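Local atomic coordinates of ArsR family transcriptional regulator (PDB entry 6UVU), a protein that is an antimony-responsive transcriptional repressor of the ArsR family that probably binds DNA through a winged helix-turn-helix domain. Residues 84-89 with 95-100. Residues are numbered along the deposited sequence; the frame is centred on the assembly and turned at random.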
loop_
_atom_site.group_PDB
_atom_site.type_symbol
_atom_site.label_atom_id
_atom_site.label_comp_id
_atom_site.label_asym_id
_atom_site.label_seq_id
_atom_site.Cartn_x
_atom_site.Cartn_y
_atom_site.Cartn_z
ATOM N N ARG B 84 6.171 14.077 8.222
ATOM C CA ARG B 84 5.167 14.957 7.618
ATOM C C ARG B 84 3.891 14.218 7.233
ATOM O O ARG B 84 3.171 14.640 6.329
ATOM C CB ARG B 84 5.732 15.714 6.413
ATOM C CG ARG B 84 6.800 16.729 6.810
ATOM C CD ARG B 84 7.645 17.156 5.644
ATOM N NE ARG B 84 8.099 16.009 4.852
ATOM C CZ ARG B 84 9.169 15.264 5.129
ATOM N NH1 ARG B 84 9.929 15.521 6.197
ATOM N NH2 ARG B 84 9.475 14.248 4.332
ATOM N N ILE B 85 3.585 13.120 7.910
ATOM C CA ILE B 85 2.331 12.427 7.623
ATOM C C ILE B 85 1.206 13.037 8.457
ATOM O O ILE B 85 0.048 13.069 8.019
ATOM C CB ILE B 85 2.457 10.915 7.893
ATOM C CG1 ILE B 85 3.662 10.299 7.135
ATOM C CG2 ILE B 85 1.149 10.176 7.557
ATOM C CD1 ILE B 85 3.512 10.258 5.646
ATOM N N LEU B 86 1.547 13.519 9.648
ATOM C CA LEU B 86 0.620 14.101 10.597
ATOM C C LEU B 86 0.973 15.563 10.845
ATOM O O LEU B 86 2.065 16.033 10.518
ATOM C CB LEU B 86 0.646 13.338 11.924
ATOM C CG LEU B 86 0.428 11.831 11.842
ATOM C CD1 LEU B 86 0.436 11.209 13.206
ATOM C CD2 LEU B 86 -0.856 11.524 11.128
ATOM N N ARG B 87 0.009 16.283 11.402
ATOM C CA ARG B 87 0.218 17.595 12.001
ATOM C C ARG B 87 -0.008 17.449 13.499
ATOM O O ARG B 87 -1.033 16.892 13.919
ATOM C CB ARG B 87 -0.737 18.625 11.395
ATOM C CG ARG B 87 -0.669 20.037 11.968
ATOM C CD ARG B 87 -1.500 20.988 11.106
ATOM N NE ARG B 87 -2.247 21.964 11.900
ATOM C CZ ARG B 87 -3.402 21.710 12.515
ATOM N NH1 ARG B 87 -3.945 20.498 12.448
ATOM N NH2 ARG B 87 -4.011 22.666 13.209
ATOM N N ALA B 88 0.962 17.907 14.301
ATOM C CA ALA B 88 0.866 17.857 15.760
ATOM C C ALA B 88 0.561 19.266 16.278
ATOM O O ALA B 88 1.424 20.156 16.233
ATOM C CB ALA B 88 2.146 17.308 16.384
ATOM N N ALA B 89 -0.665 19.461 16.773
ATOM C CA ALA B 89 -1.135 20.761 17.250
ATOM C C ALA B 89 -1.072 20.765 18.771
ATOM O O ALA B 89 -1.811 20.016 19.425
ATOM C CB ALA B 89 -2.552 21.042 16.774
ATOM N N ILE B 95 -1.465 17.712 22.972
ATOM C CA ILE B 95 -1.046 17.605 21.580
ATOM C C ILE B 95 -2.103 16.799 20.838
ATOM O O ILE B 95 -2.402 15.661 21.215
ATOM C CB ILE B 95 0.337 16.953 21.445
ATOM C CG1 ILE B 95 1.334 17.618 22.403
ATOM C CG2 ILE B 95 0.817 17.054 20.008
ATOM C CD1 ILE B 95 2.772 17.088 22.279
ATOM N N HIS B 96 -2.679 17.404 19.808
ATOM C CA HIS B 96 -3.714 16.810 18.981
ATOM C C HIS B 96 -3.091 16.487 17.628
ATOM O O HIS B 96 -2.410 17.333 17.035
ATOM C CB HIS B 96 -4.890 17.779 18.839
ATOM C CG HIS B 96 -6.105 17.189 18.185
ATOM N ND1 HIS B 96 -6.369 17.328 16.834
ATOM C CD2 HIS B 96 -7.152 16.497 18.699
ATOM C CE1 HIS B 96 -7.511 16.729 16.544
ATOM N NE2 HIS B 96 -8.008 16.217 17.659
ATOM N N TYR B 97 -3.283 15.256 17.166
ATOM C CA TYR B 97 -2.645 14.763 15.944
ATOM C C TYR B 97 -3.685 14.563 14.855
ATOM O O TYR B 97 -4.743 13.987 15.112
ATOM C CB TYR B 97 -1.922 13.443 16.201
ATOM C CG TYR B 97 -0.648 13.580 16.990
ATOM C CD1 TYR B 97 0.565 13.845 16.360
ATOM C CD2 TYR B 97 -0.653 13.427 18.364
ATOM C CE1 TYR B 97 1.726 13.955 17.083
ATOM C CE2 TYR B 97 0.504 13.529 19.091
ATOM C CZ TYR B 97 1.682 13.795 18.454
ATOM O OH TYR B 97 2.812 13.898 19.227
ATOM N N ARG B 98 -3.378 15.026 13.643
ATOM C CA ARG B 98 -4.247 14.880 12.478
ATOM C C ARG B 98 -3.415 14.450 11.270
ATOM O O ARG B 98 -2.267 14.877 11.124
ATOM C CB ARG B 98 -4.975 16.188 12.161
ATOM C CG ARG B 98 -6.254 16.005 11.378
ATOM C CD ARG B 98 -6.834 17.338 10.926
ATOM N NE ARG B 98 -7.070 18.255 12.039
ATOM C CZ ARG B 98 -8.198 18.295 12.749
ATOM N NH1 ARG B 98 -9.188 17.457 12.459
ATOM N NH2 ARG B 98 -8.334 19.164 13.749
ATOM N N ILE B 99 -4.008 13.627 10.404
ATOM C CA ILE B 99 -3.383 13.196 9.154
ATOM C C ILE B 99 -3.458 14.340 8.151
ATOM O O ILE B 99 -4.550 14.811 7.814
ATOM C CB ILE B 99 -4.079 11.945 8.582
ATOM C CG1 ILE B 99 -3.944 10.724 9.493
ATOM C CG2 ILE B 99 -3.544 11.612 7.205
ATOM C CD1 ILE B 99 -4.842 9.570 9.064
ATOM N N VAL B 100 -2.306 14.763 7.637
ATOM C CA VAL B 100 -2.263 15.793 6.606
ATOM C C VAL B 100 -1.635 15.307 5.300
ATOM O O VAL B 100 -1.508 16.095 4.359
ATOM C CB VAL B 100 -1.548 17.064 7.117
ATOM C CG1 VAL B 100 -2.343 17.689 8.266
ATOM C CG2 VAL B 100 -0.136 16.734 7.560
#
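R87 and R98 face each other as a hydrogen-bonded pair in the antiparallel hairpin of strands 86-91 and 94-99, where R87 N-H donates to R98 O at 2.7 Å and R98 N-H donates back to R87 O. Their side chains run alongside each other, both with CG anti to the backbone N (chi1 178° in R87), and R87 NH1 comes to 3.9 Å from R98 NE at the edge of that guanidinium, a close approach of like charges. Past the end of the strand, V100 CG1 packs against R87 CB at 3.6 Å. V100 also closes this end of the hairpin, its N bonding to I85 O at 2.9 Å. L86 turns to the helices: CD2 lies 3.6 Å from I99 CG1, while CD1 meets the Y97 ring obliquely, and A88 CB packs 3.5 Å from Y97 CE1. Cutting L86 back to an alanine is likely to open a gap between the hairpin and the helices, with the contacts to Y97 CD1 and I99 CG1 lost. This hairpin is the wing of the winged helix-turn-helix fold; L86 and Y97 pack on L77 of helix 70-82, L86 and I99 on L51 of helix 42-54, and A11 of the second subunit touches R98 and V100.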